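Local coordinates for protein spermidine N1-acetyltransferase (PDB 6DAU) that probably transfers the acetyl group of acetyl-coenzyme A to an amino group of spermidine or spermine, as a twelve-subunit enzyme of the GNAT superfamily, at residues N20-N23 with M28-W31; N23-M28 with Q86-P91; W31-Y36 with L73-Y78; L102-L107 with S166-R171. The protein carries 2 engineered substitutions. All blocks are in the same frame, centred on the assembly; numbering follows the deposited sequence.

Interaction 1: N20-N23 with M28-W31; sequences NLNN and MSYW
Ser29 meets Asn22 where the first helix of the GNAT domain, 15-24, gives way to the small antiparallel hairpin of strands 29-31 and 34-36. This is the first-helix and loop region of the fold, and here helix and strand touch through one side-chain pair. The serine OG is turned beside its own backbone N (chi1 -56°), which carries the oxygen to the helix. Asn22 CG also sits beside its backbone N (chi1 -49°), pointing the amide at the strand, and the second torsion of -44° turns its flat face to the serine. OG is 3.4 Å from Asn22 OD1 and 3.3 Å from Asn22 ND2. Neither pair has the angle of a hydrogen bond, because the oxygen stands above the amide plane. The amide is held from another direction: Asn22 ND2 bonds to Tyr36 OH, and Tyr36 sits opposite Ser29 in the hairpin, joined to it through the backbone. Helix, first strand and second strand are thus tied together at Asn22, Ser29 and Tyr36. One residue on, Tyr30 looks outward, and its OH bonds to Asn77 ND2 of a neighbouring subunit. Trp31, at the end of the strand, turns inward to Leu42 and Leu45 of helix 39-49 and makes a cation-pi contact with Arg57. The strand therefore serves the helix, the subunit interface and the interior in three successive residues. Its link to the helix stays small and polar, packed rather than bonded: Ser29 CB comes no nearer than 3.8 Å to Asn22 ND2, and the closest approach is Ser29 OG standing 3.1 Å above Asn22 CG.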
loop_
_atom_site.group_PDB
_atom_site.type_symbol
_atom_site.label_atom_id
_atom_site.label_comp_id
_atom_site.label_asym_id
_atom_site.label_seq_id
_atom_site.Cartn_x
_atom_site.Cartn_y
_atom_site.Cartn_z
ATOM N N ASN C 20 -7.521 14.372 -29.551
ATOM C CA ASN C 20 -8.174 15.221 -30.558
ATOM C C ASN C 20 -8.660 14.406 -31.754
ATOM O O ASN C 20 -9.698 14.723 -32.302
ATOM C CB ASN C 20 -7.254 16.354 -31.054
ATOM C CG ASN C 20 -7.029 17.423 -30.020
ATOM O OD1 ASN C 20 -7.899 17.673 -29.183
ATOM N ND2 ASN C 20 -5.860 18.085 -30.082
ATOM N N LEU C 21 -7.912 13.368 -32.137
ATOM C CA LEU C 21 -8.347 12.481 -33.221
ATOM C C LEU C 21 -9.687 11.776 -32.984
ATOM O O LEU C 21 -10.394 11.511 -33.961
ATOM C CB LEU C 21 -7.278 11.447 -33.600
ATOM C CG LEU C 21 -6.091 11.890 -34.453
ATOM C CD1 LEU C 21 -5.132 10.717 -34.622
ATOM C CD2 LEU C 21 -6.495 12.419 -35.801
ATOM N N ASN C 22 -10.037 11.490 -31.724
ATOM C CA ASN C 22 -11.351 10.897 -31.401
ATOM C C ASN C 22 -12.514 11.887 -31.354
ATOM O O ASN C 22 -13.660 11.507 -31.615
ATOM C CB ASN C 22 -11.333 10.169 -30.077
ATOM C CG ASN C 22 -10.155 9.221 -29.935
ATOM O OD1 ASN C 22 -9.814 8.465 -30.853
ATOM N ND2 ASN C 22 -9.548 9.230 -28.761
ATOM N N ASN C 23 -12.225 13.139 -31.024
ATOM C CA ASN C 23 -13.261 14.166 -30.816
ATOM C C ASN C 23 -14.117 14.444 -32.063
ATOM O O ASN C 23 -15.271 14.863 -31.963
ATOM C CB ASN C 23 -12.617 15.428 -30.170
ATOM C CG ASN C 23 -12.964 16.767 -30.867
ATOM O OD1 ASN C 23 -14.119 17.206 -30.895
ATOM N ND2 ASN C 23 -11.930 17.439 -31.382
ATOM N N MET C 28 -16.869 5.301 -29.580
ATOM C CA MET C 28 -16.319 5.209 -28.216
ATOM C C MET C 28 -14.900 4.673 -28.330
ATOM O O MET C 28 -14.657 3.713 -29.075
ATOM C CB MET C 28 -17.202 4.372 -27.343
ATOM C CG MET C 28 -18.543 5.041 -27.428
ATOM S SD MET C 28 -19.429 5.059 -25.896
ATOM C CE MET C 28 -18.325 5.923 -24.745
ATOM N N SER C 29 -13.966 5.356 -27.677
ATOM C CA SER C 29 -12.549 5.022 -27.712
ATOM C C SER C 29 -12.137 4.100 -26.549
ATOM O O SER C 29 -12.682 4.174 -25.423
ATOM C CB SER C 29 -11.729 6.312 -27.642
ATOM O OG SER C 29 -12.123 7.165 -28.676
ATOM N N TYR C 30 -11.137 3.263 -26.840
ATOM C CA TYR C 30 -10.540 2.328 -25.912
ATOM C C TYR C 30 -9.026 2.458 -25.923
ATOM O O TYR C 30 -8.438 2.820 -26.932
ATOM C CB TYR C 30 -10.969 0.881 -26.235
ATOM C CG TYR C 30 -12.467 0.674 -26.080
ATOM C CD1 TYR C 30 -13.355 0.981 -27.118
ATOM C CD2 TYR C 30 -13.007 0.191 -24.870
ATOM C CE1 TYR C 30 -14.739 0.862 -26.944
ATOM C CE2 TYR C 30 -14.377 0.014 -24.704
ATOM C CZ TYR C 30 -15.233 0.369 -25.730
ATOM O OH TYR C 30 -16.586 0.209 -25.552
ATOM N N TRP C 31 -8.407 2.181 -24.777
ATOM C CA TRP C 31 -6.942 2.150 -24.650
ATOM C C TRP C 31 -6.670 0.842 -23.933
ATOM O O TRP C 31 -7.064 0.679 -22.782
ATOM C CB TRP C 31 -6.425 3.329 -23.807
ATOM C CG TRP C 31 -4.962 3.552 -23.913
ATOM C CD1 TRP C 31 -3.980 3.163 -23.001
ATOM C CD2 TRP C 31 -4.273 4.210 -24.982
ATOM N NE1 TRP C 31 -2.738 3.545 -23.465
ATOM C CE2 TRP C 31 -2.887 4.182 -24.672
ATOM C CE3 TRP C 31 -4.698 4.826 -26.172
ATOM C CZ2 TRP C 31 -1.910 4.746 -25.514
ATOM C CZ3 TRP C 31 -3.726 5.425 -27.013
ATOM C CH2 TRP C 31 -2.349 5.376 -26.669
#

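Interaction 2: N23-M28 with Q86-P91; sequences NNRNIM and QIIIAP
Asn24 brushes Pro91 as helix 15-24 runs out, its amide lying against the edge of the proline ring. A single proline atom does the touching: Pro91 CG lies 3.7 Å from Asn24 ND2 and 3.9 Å from Asn24 CG, a plain van der Waals contact. Arg25 follows with the larger share. Its chain bends at chi3 (82°) and lays the guanidinium over the tip of Ile88, whose CD1 sits under the centre of one face, 3.8 Å from Arg25 CZ. Farther back along the arginine, CD rests 3.8 Å from Ile88 CG2, so both branches of the isoleucine support the chain, and the N-H groups, lying in the guanidinium plane, are not directed at the methyl beneath. Asn26 then leaves the helix with positive phi (53°) and packs on Ile113 of a neighbouring subunit. Inside, Leu21 of the same helix presses on Ile88 and Ala90, continuing the apolar side of this junction. Strand 82-89, which carries Ile88, leads past Pro91 and Gln94 into helix 98-112. That strand, loop and helix form the element that in GNAT enzymes binds the pyrophosphate of acetyl-coenzyme A, here flanked by the end of the first helix.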
loop_
_atom_site.group_PDB
_atom_site.type_symbol
_atom_site.label_atom_id
_atom_site.label_comp_id
_atom_site.label_asym_id
_atom_site.label_seq_id
_atom_site.Cartn_x
_atom_site.Cartn_y
_atom_site.Cartn_z
ATOM N N ASN C 23 -12.225 13.139 -31.024
ATOM C CA ASN C 23 -13.261 14.166 -30.816
ATOM C C ASN C 23 -14.117 14.444 -32.063
ATOM O O ASN C 23 -15.271 14.863 -31.963
ATOM C CB ASN C 23 -12.617 15.428 -30.170
ATOM C CG ASN C 23 -12.964 16.767 -30.867
ATOM O OD1 ASN C 23 -14.119 17.206 -30.895
ATOM N ND2 ASN C 23 -11.930 17.439 -31.382
ATOM N N ASN C 24 -13.532 14.190 -33.231
ATOM C CA ASN C 24 -14.237 14.189 -34.509
ATOM C C ASN C 24 -15.251 13.025 -34.595
ATOM O O ASN C 24 -16.423 13.234 -34.976
ATOM C CB ASN C 24 -13.215 14.116 -35.674
ATOM C CG ASN C 24 -13.559 15.062 -36.824
ATOM O OD1 ASN C 24 -13.593 16.282 -36.647
ATOM N ND2 ASN C 24 -13.804 14.502 -38.010
ATOM N N ARG C 25 -14.803 11.845 -34.166
ATOM C CA ARG C 25 -15.320 10.574 -34.657
ATOM C C ARG C 25 -16.648 9.932 -34.228
ATOM O O ARG C 25 -17.037 8.920 -34.831
ATOM C CB ARG C 25 -14.183 9.550 -34.642
ATOM C CG ARG C 25 -13.289 9.642 -35.880
ATOM C CD ARG C 25 -11.935 9.035 -35.642
ATOM N NE ARG C 25 -11.865 7.575 -35.783
ATOM C CZ ARG C 25 -11.870 6.705 -34.769
ATOM N NH1 ARG C 25 -11.993 7.118 -33.507
ATOM N NH2 ARG C 25 -11.763 5.408 -35.016
ATOM N N ASN C 26 -17.325 10.440 -33.194
ATOM C CA ASN C 26 -18.607 9.888 -32.747
ATOM C C ASN C 26 -18.645 8.370 -32.457
ATOM O O ASN C 26 -19.711 7.749 -32.450
ATOM C CB ASN C 26 -19.776 10.348 -33.666
ATOM C CG ASN C 26 -20.180 11.792 -33.429
ATOM O OD1 ASN C 26 -20.152 12.299 -32.296
ATOM N ND2 ASN C 26 -20.550 12.477 -34.513
ATOM N N ILE C 27 -17.474 7.796 -32.187
ATOM C CA ILE C 27 -17.372 6.434 -31.649
ATOM C C ILE C 27 -16.658 6.389 -30.307
ATOM O O ILE C 27 -16.005 7.378 -29.909
ATOM C CB ILE C 27 -16.777 5.416 -32.691
ATOM C CG1 ILE C 27 -17.020 3.923 -32.355
ATOM C CG2 ILE C 27 -15.302 5.693 -33.003
ATOM C CD1 ILE C 27 -18.446 3.425 -32.387
ATOM N N MET C 28 -16.869 5.301 -29.580
ATOM C CA MET C 28 -16.319 5.209 -28.216
ATOM C C MET C 28 -14.900 4.673 -28.330
ATOM O O MET C 28 -14.657 3.713 -29.075
ATOM C CB MET C 28 -17.202 4.372 -27.343
ATOM C CG MET C 28 -18.543 5.041 -27.428
ATOM S SD MET C 28 -19.429 5.059 -25.896
ATOM C CE MET C 28 -18.325 5.923 -24.745
ATOM N N GLN C 86 -5.860 -0.468 -37.331
ATOM C CA GLN C 86 -6.698 0.697 -37.600
ATOM C C GLN C 86 -5.781 1.851 -37.983
ATOM O O GLN C 86 -4.633 1.955 -37.512
ATOM C CB GLN C 86 -7.509 1.087 -36.368
ATOM C CG GLN C 86 -8.612 0.076 -36.021
ATOM C CD GLN C 86 -9.092 0.126 -34.563
ATOM O OE1 GLN C 86 -8.879 1.113 -33.850
ATOM N NE2 GLN C 86 -9.760 -0.956 -34.114
ATOM N N ILE C 87 -6.306 2.734 -38.822
ATOM C CA ILE C 87 -5.623 3.945 -39.195
ATOM C C ILE C 87 -6.593 5.132 -39.025
ATOM O O ILE C 87 -7.761 5.023 -39.375
ATOM C CB ILE C 87 -5.051 3.813 -40.609
ATOM C CG1 ILE C 87 -4.263 5.059 -40.978
ATOM C CG2 ILE C 87 -6.146 3.524 -41.630
ATOM C CD1 ILE C 87 -3.688 5.041 -42.359
ATOM N N ILE C 88 -6.127 6.235 -38.442
ATOM C CA ILE C 88 -6.902 7.477 -38.433
ATOM C C ILE C 88 -6.035 8.555 -39.072
ATOM O O ILE C 88 -4.891 8.772 -38.641
ATOM C CB ILE C 88 -7.333 7.934 -37.010
ATOM C CG1 ILE C 88 -7.859 6.756 -36.167
ATOM C CG2 ILE C 88 -8.384 9.029 -37.120
ATOM C CD1 ILE C 88 -8.085 7.024 -34.686
ATOM N N ILE C 89 -6.556 9.211 -40.097
ATOM C CA ILE C 89 -5.890 10.373 -40.676
ATOM C C ILE C 89 -6.647 11.599 -40.197
ATOM O O ILE C 89 -7.872 11.616 -40.259
ATOM C CB ILE C 89 -5.858 10.260 -42.212
ATOM C CG1 ILE C 89 -5.045 9.023 -42.616
ATOM C CG2 ILE C 89 -5.285 11.535 -42.861
ATOM C CD1 ILE C 89 -5.342 8.564 -44.017
ATOM N N ALA C 90 -5.929 12.594 -39.683
ATOM C CA ALA C 90 -6.533 13.876 -39.266
ATOM C C ALA C 90 -7.327 14.508 -40.407
ATOM O O ALA C 90 -6.865 14.470 -41.551
ATOM C CB ALA C 90 -5.467 14.844 -38.754
ATOM N N PRO C 91 -8.527 15.060 -40.113
ATOM C CA PRO C 91 -9.411 15.659 -41.143
ATOM C C PRO C 91 -8.672 16.529 -42.163
ATOM O O PRO C 91 -8.899 16.360 -43.360
ATOM C CB PRO C 91 -10.381 16.521 -40.315
ATOM C CG PRO C 91 -10.460 15.795 -38.993
ATOM C CD PRO C 91 -9.117 15.162 -38.754
#

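Interaction 3: W31-Y36 with L73-Y78; sequences WFQEPY and LIEINY. Engineered in segment 31-36: Gln33 (natural residue Glu).
Gln33, an engineered residue where the natural chain has glutamate, brings its amide to the carboxylate of Glu75. Gln33 NE2 lies 3.1 Å from Glu75 OE2, yet the angle is wrong for a hydrogen bond. The oxygen stands about 3.0 Å above the amide plane, and Gln33 CD is itself only 3.4 Å from Glu75 OE2. The two side chains cross at about a right angle, with amide and carboxylate planes turned 43° apart. Each chain is folded at its second torsion (chi2 -80° in Gln33, -101° in Glu75), and these bends swing the polar ends together although neither residue starts out aimed at the other.

Behind the pair, both backbones are at corners. Gln33 occupies a type I' turn from Trp31 to Glu34, closed by Glu34 N to Trp31 O at 2.9 Å and Trp31 N to Glu34 O at 2.7 Å, the tight two-residue link of a beta hairpin. Glu75, also with positive phi, marks the bend that breaks strand 67-77. Farther out, Phe32 stacks on His49 and gives its N-H to Glu55, while Asn77 OD1 takes two backbone N-H groups from Ile79 and His80.

A neighbouring subunit packs its own Gln33 and Glu75 against this pair, which brings two Glu75 carboxylates to the interface; with the natural glutamate at 33 the site would probably be more acidic still. Such a cluster would favour a polycation, consistent with the polyamine-binding allosteric site formed between subunits of SpeG dodecamers beside the loop after the first helix.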
loop_
_atom_site.group_PDB
_atom_site.type_symbol
_atom_site.label_atom_id
_atom_site.label_comp_id
_atom_site.label_asym_id
_atom_site.label_seq_id
_atom_site.Cartn_x
_atom_site.Cartn_y
_atom_site.Cartn_z
ATOM N N TRP C 31 -8.407 2.181 -24.777
ATOM C CA TRP C 31 -6.942 2.150 -24.650
ATOM C C TRP C 31 -6.670 0.842 -23.933
ATOM O O TRP C 31 -7.064 0.679 -22.782
ATOM C CB TRP C 31 -6.425 3.329 -23.807
ATOM C CG TRP C 31 -4.962 3.552 -23.913
ATOM C CD1 TRP C 31 -3.980 3.163 -23.001
ATOM C CD2 TRP C 31 -4.273 4.210 -24.982
ATOM N NE1 TRP C 31 -2.738 3.545 -23.465
ATOM C CE2 TRP C 31 -2.887 4.182 -24.672
ATOM C CE3 TRP C 31 -4.698 4.826 -26.172
ATOM C CZ2 TRP C 31 -1.910 4.746 -25.514
ATOM C CZ3 TRP C 31 -3.726 5.425 -27.013
ATOM C CH2 TRP C 31 -2.349 5.376 -26.669
ATOM N N PHE C 32 -6.039 -0.107 -24.630
ATOM C CA PHE C 32 -5.814 -1.459 -24.092
ATOM C C PHE C 32 -7.107 -2.035 -23.535
ATOM O O PHE C 32 -7.133 -2.568 -22.430
ATOM C CB PHE C 32 -4.671 -1.475 -23.082
ATOM C CG PHE C 32 -3.319 -1.229 -23.708
ATOM C CD1 PHE C 32 -2.917 0.067 -24.071
ATOM C CD2 PHE C 32 -2.465 -2.315 -23.999
ATOM C CE1 PHE C 32 -1.673 0.285 -24.688
ATOM C CE2 PHE C 32 -1.225 -2.098 -24.592
ATOM C CZ PHE C 32 -0.835 -0.791 -24.961
ATOM N N GLN C 33 -8.182 -1.902 -24.323
ATOM C CA GLN C 33 -9.518 -2.444 -23.997
ATOM C C GLN C 33 -10.219 -1.705 -22.854
ATOM O O GLN C 33 -11.296 -2.104 -22.427
ATOM C CB GLN C 33 -9.461 -3.969 -23.744
ATOM C CG GLN C 33 -8.886 -4.827 -24.887
ATOM C CD GLN C 33 -9.893 -5.102 -26.024
ATOM O OE1 GLN C 33 -10.013 -4.296 -26.958
ATOM N NE2 GLN C 33 -10.600 -6.260 -25.959
ATOM N N GLU C 34 -9.623 -0.611 -22.368
ATOM C CA GLU C 34 -10.277 0.208 -21.329
ATOM C C GLU C 34 -10.901 1.442 -21.993
ATOM O O GLU C 34 -10.220 2.129 -22.753
ATOM C CB GLU C 34 -9.291 0.573 -20.233
ATOM C CG GLU C 34 -8.520 -0.659 -19.691
ATOM C CD GLU C 34 -8.161 -0.543 -18.231
ATOM O OE1 GLU C 34 -9.084 -0.455 -17.432
ATOM O OE2 GLU C 34 -6.962 -0.542 -17.880
ATOM N N PRO C 35 -12.205 1.692 -21.758
ATOM C CA PRO C 35 -12.909 2.826 -22.414
ATOM C C PRO C 35 -12.453 4.150 -21.785
ATOM O O PRO C 35 -12.060 4.166 -20.631
ATOM C CB PRO C 35 -14.390 2.552 -22.090
ATOM C CG PRO C 35 -14.340 1.861 -20.730
ATOM C CD PRO C 35 -13.064 1.015 -20.747
ATOM N N TYR C 36 -12.426 5.235 -22.544
ATOM C CA TYR C 36 -12.156 6.552 -21.952
ATOM C C TYR C 36 -12.882 7.585 -22.812
ATOM O O TYR C 36 -13.117 7.337 -24.005
ATOM C CB TYR C 36 -10.661 6.871 -21.909
ATOM C CG TYR C 36 -10.022 7.000 -23.267
ATOM C CD1 TYR C 36 -9.581 5.862 -23.972
ATOM C CD2 TYR C 36 -9.905 8.253 -23.878
ATOM C CE1 TYR C 36 -9.015 5.973 -25.237
ATOM C CE2 TYR C 36 -9.365 8.386 -25.150
ATOM C CZ TYR C 36 -8.898 7.262 -25.816
ATOM O OH TYR C 36 -8.328 7.411 -27.078
ATOM N N LEU C 73 -1.991 -0.975 -33.966
ATOM C CA LEU C 73 -2.196 -2.408 -33.932
ATOM C C LEU C 73 -2.698 -2.764 -32.547
ATOM O O LEU C 73 -2.079 -2.393 -31.540
ATOM C CB LEU C 73 -0.897 -3.164 -34.220
ATOM C CG LEU C 73 -0.145 -2.925 -35.549
ATOM C CD1 LEU C 73 1.120 -3.765 -35.528
ATOM C CD2 LEU C 73 -1.015 -3.297 -36.729
ATOM N N ILE C 74 -3.848 -3.430 -32.487
ATOM C CA ILE C 74 -4.422 -3.864 -31.225
ATOM C C ILE C 74 -4.687 -5.365 -31.237
ATOM O O ILE C 74 -4.552 -6.003 -32.290
ATOM C CB ILE C 74 -5.685 -3.043 -30.852
ATOM C CG1 ILE C 74 -6.889 -3.346 -31.754
ATOM C CG2 ILE C 74 -5.357 -1.531 -30.820
ATOM C CD1 ILE C 74 -8.192 -2.703 -31.248
ATOM N N GLU C 75 -5.019 -5.936 -30.071
ATOM C CA GLU C 75 -5.290 -7.358 -29.935
ATOM C C GLU C 75 -4.150 -8.196 -30.480
ATOM O O GLU C 75 -4.396 -9.237 -31.061
ATOM C CB GLU C 75 -6.598 -7.732 -30.694
ATOM C CG GLU C 75 -7.814 -6.965 -30.186
ATOM C CD GLU C 75 -8.639 -7.843 -29.274
ATOM O OE1 GLU C 75 -9.160 -8.832 -29.832
ATOM O OE2 GLU C 75 -8.806 -7.612 -28.036
ATOM N N ILE C 76 -2.913 -7.737 -30.299
ATOM C CA ILE C 76 -1.770 -8.487 -30.796
ATOM C C ILE C 76 -1.646 -9.750 -29.962
ATOM O O ILE C 76 -1.539 -9.693 -28.738
ATOM C CB ILE C 76 -0.446 -7.692 -30.746
ATOM C CG1 ILE C 76 -0.623 -6.309 -31.420
ATOM C CG2 ILE C 76 0.663 -8.515 -31.402
ATOM C CD1 ILE C 76 0.554 -5.390 -31.174
ATOM N N ASN C 77 -1.710 -10.889 -30.636
ATOM C CA ASN C 77 -1.556 -12.161 -29.967
ATOM C C ASN C 77 -0.297 -12.823 -30.537
ATOM O O ASN C 77 -0.172 -12.989 -31.748
ATOM C CB ASN C 77 -2.782 -13.039 -30.215
ATOM C CG ASN C 77 -2.671 -14.373 -29.545
ATOM O OD1 ASN C 77 -1.792 -15.182 -29.858
ATOM N ND2 ASN C 77 -3.528 -14.595 -28.579
ATOM N N TYR C 78 0.622 -13.216 -29.654
ATOM C CA TYR C 78 1.945 -13.651 -30.071
ATOM C C TYR C 78 2.033 -15.160 -30.232
ATOM O O TYR C 78 3.091 -15.658 -30.524
ATOM C CB TYR C 78 3.063 -13.082 -29.177
ATOM C CG TYR C 78 3.172 -11.554 -29.245
ATOM C CD1 TYR C 78 3.932 -10.921 -30.243
ATOM C CD2 TYR C 78 2.491 -10.740 -28.309
ATOM C CE1 TYR C 78 4.020 -9.526 -30.312
ATOM C CE2 TYR C 78 2.596 -9.340 -28.354
ATOM C CZ TYR C 78 3.334 -8.751 -29.355
ATOM O OH TYR C 78 3.374 -7.369 -29.416
#

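Interaction 4: L102-L107 with S166-R171; sequences LINRAL and SKYLNR
Tyr168 extends with CG anti to its own backbone N (chi1 167°), throwing the ring off the short C-terminal helix 165-168 toward Leu107. Leu107 points CB at the ring from its backbone position, and with CG beside the backbone N (chi1 -66°) CD1 comes over the same ring. This is where the tail of the chain packs onto helix 98-112, the helix that follows the cofactor-binding strand in the GNAT fold. Leu107 CB makes a CH-pi contact over one face of the tyrosine, 3.9 Å from the ring centroid and 27° off the normal, displaced toward the CE1 rim. The methyl Leu107 CD1 widens the patch at 3.7 Å from Tyr168 CD1. The contact is buried, and Phe139 also packs on Leu107, extending the apolar contact. Just beyond, Arg171 NH2 makes a weak hydrogen bond to Glu136 O, at the end of helix 128-136, and Leu169 packs on Gly153 of a neighbouring subunit. At the far end of the ring the surroundings turn polar, one turn back along the helix: the backbone oxygen Asn104 O lies obliquely to the ring, 3.4 Å from Tyr168 OH.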
loop_
_atom_site.group_PDB
_atom_site.type_symbol
_atom_site.label_atom_id
_atom_site.label_comp_id
_atom_site.label_asym_id
_atom_site.label_seq_id
_atom_site.Cartn_x
_atom_site.Cartn_y
_atom_site.Cartn_z
ATOM N N LEU C 102 0.339 4.728 -45.780
ATOM C CA LEU C 102 0.328 4.385 -44.367
ATOM C C LEU C 102 -0.113 2.972 -44.104
ATOM O O LEU C 102 0.445 2.296 -43.244
ATOM C CB LEU C 102 -0.504 5.375 -43.571
ATOM C CG LEU C 102 0.023 6.824 -43.709
ATOM C CD1 LEU C 102 -0.888 7.738 -42.900
ATOM C CD2 LEU C 102 1.479 6.887 -43.255
ATOM N N ILE C 103 -1.101 2.511 -44.871
ATOM C CA ILE C 103 -1.492 1.110 -44.823
ATOM C C ILE C 103 -0.263 0.228 -45.115
ATOM O O ILE C 103 0.040 -0.698 -44.355
ATOM C CB ILE C 103 -2.669 0.810 -45.754
ATOM C CG1 ILE C 103 -3.947 1.458 -45.174
ATOM C CG2 ILE C 103 -2.872 -0.696 -45.918
ATOM C CD1 ILE C 103 -5.011 1.768 -46.246
ATOM N N ASN C 104 0.459 0.562 -46.171
ATOM C CA ASN C 104 1.652 -0.216 -46.550
ATOM C C ASN C 104 2.768 -0.158 -45.503
ATOM O O ASN C 104 3.391 -1.165 -45.237
ATOM C CB ASN C 104 2.146 0.127 -47.965
ATOM C CG ASN C 104 1.198 -0.428 -49.050
ATOM O OD1 ASN C 104 0.575 -1.492 -48.908
ATOM N ND2 ASN C 104 1.049 0.321 -50.137
ATOM N N ARG C 105 2.998 1.005 -44.900
ATOM C CA ARG C 105 3.931 1.123 -43.762
ATOM C C ARG C 105 3.547 0.233 -42.584
ATOM O O ARG C 105 4.421 -0.422 -42.006
ATOM C CB ARG C 105 4.056 2.548 -43.266
ATOM C CG ARG C 105 4.692 3.481 -44.281
ATOM C CD ARG C 105 6.170 3.209 -44.485
ATOM N NE ARG C 105 6.558 3.419 -45.873
ATOM C CZ ARG C 105 6.750 4.615 -46.421
ATOM N NH1 ARG C 105 7.114 4.692 -47.712
ATOM N NH2 ARG C 105 6.674 5.746 -45.707
ATOM N N ALA C 106 2.253 0.195 -42.266
ATOM C CA ALA C 106 1.756 -0.611 -41.141
ATOM C C ALA C 106 1.990 -2.086 -41.408
ATOM O O ALA C 106 2.445 -2.831 -40.515
ATOM C CB ALA C 106 0.286 -0.371 -40.920
ATOM N N LEU C 107 1.708 -2.493 -42.651
ATOM C CA LEU C 107 1.892 -3.875 -43.051
ATOM C C LEU C 107 3.350 -4.246 -43.054
ATOM O O LEU C 107 3.732 -5.335 -42.603
ATOM C CB LEU C 107 1.245 -4.141 -44.411
ATOM C CG LEU C 107 -0.291 -4.015 -44.421
ATOM C CD1 LEU C 107 -0.834 -4.390 -45.779
ATOM C CD2 LEU C 107 -0.976 -4.855 -43.345
ATOM N N SER C 166 2.577 -13.991 -45.904
ATOM C CA SER C 166 3.118 -14.506 -47.138
ATOM C C SER C 166 2.636 -13.697 -48.306
ATOM O O SER C 166 3.408 -13.241 -49.102
ATOM C CB SER C 166 2.732 -15.951 -47.318
ATOM O OG SER C 166 1.418 -16.161 -46.879
ATOM N N LYS C 167 1.345 -13.471 -48.381
ATOM C CA LYS C 167 0.821 -12.706 -49.475
ATOM C C LYS C 167 1.330 -11.292 -49.542
ATOM O O LYS C 167 1.506 -10.784 -50.622
ATOM C CB LYS C 167 -0.683 -12.685 -49.471
ATOM C CG LYS C 167 -1.216 -11.825 -50.590
ATOM C CD LYS C 167 -2.715 -11.657 -50.531
ATOM C CE LYS C 167 -3.145 -10.453 -51.334
ATOM N NZ LYS C 167 -4.354 -10.771 -52.131
ATOM N N TYR C 168 1.569 -10.637 -48.416
ATOM C CA TYR C 168 2.068 -9.276 -48.479
ATOM C C TYR C 168 3.528 -9.266 -48.837
ATOM O O TYR C 168 4.001 -8.334 -49.446
ATOM C CB TYR C 168 1.835 -8.489 -47.194
ATOM C CG TYR C 168 2.623 -7.200 -47.126
ATOM C CD1 TYR C 168 2.072 -5.998 -47.513
ATOM C CD2 TYR C 168 3.913 -7.193 -46.685
ATOM C CE1 TYR C 168 2.791 -4.824 -47.454
ATOM C CE2 TYR C 168 4.641 -6.030 -46.620
ATOM C CZ TYR C 168 4.080 -4.844 -47.008
ATOM O OH TYR C 168 4.836 -3.691 -46.940
ATOM N N LEU C 169 4.244 -10.327 -48.507
ATOM C CA LEU C 169 5.658 -10.410 -48.826
ATOM C C LEU C 169 5.961 -11.038 -50.188
ATOM O O LEU C 169 7.080 -11.492 -50.412
ATOM C CB LEU C 169 6.388 -11.213 -47.775
ATOM C CG LEU C 169 6.446 -10.617 -46.394
ATOM C CD1 LEU C 169 7.541 -11.276 -45.592
ATOM C CD2 LEU C 169 6.695 -9.137 -46.523
ATOM N N ASN C 170 4.965 -11.099 -51.067
ATOM C CA ASN C 170 5.098 -11.632 -52.409
ATOM C C ASN C 170 4.699 -10.523 -53.352
ATOM O O ASN C 170 5.330 -10.318 -54.365
ATOM C CB ASN C 170 4.171 -12.812 -52.606
ATOM C CG ASN C 170 4.678 -14.061 -51.935
ATOM O OD1 ASN C 170 5.728 -14.059 -51.309
ATOM N ND2 ASN C 170 3.911 -15.125 -52.035
ATOM N N ARG C 171 3.647 -9.808 -52.984
ATOM C CA ARG C 171 3.134 -8.680 -53.740
ATOM C C ARG C 171 4.222 -7.717 -54.187
ATOM O O ARG C 171 4.041 -7.003 -55.153
ATOM C CB ARG C 171 2.131 -7.916 -52.899
ATOM C CG ARG C 171 0.698 -8.291 -53.160
ATOM C CD ARG C 171 -0.230 -7.557 -52.220
ATOM N NE ARG C 171 -0.411 -6.169 -52.603
ATOM C CZ ARG C 171 -1.434 -5.710 -53.311
ATOM N NH1 ARG C 171 -2.388 -6.528 -53.723
ATOM N NH2 ARG C 171 -1.506 -4.423 -53.598
#

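Interactions 1, 2 and 3 are surface contacts strung along the first helix and the hairpin after it. Interaction 4 is buried, about 26 Å from interaction 1 between centres, on the opposite side of the chain's centre. Interactions 1 and 2 both use helix 15-24 and share Asn23 and Met28. Interactions 1 and 3 share Trp31 and the two-stranded hairpin. The main sheet joins 2 and 3 through neighbouring strands 82-89 and 67-77, and Ile87 against Leu102 carries 2 over to 4. Their chemistry differs: polar groups face each other without bonding in 1 and 3, an arginine and an asparagine lie on aliphatic side chains in 2, and an aromatic face packs in 4.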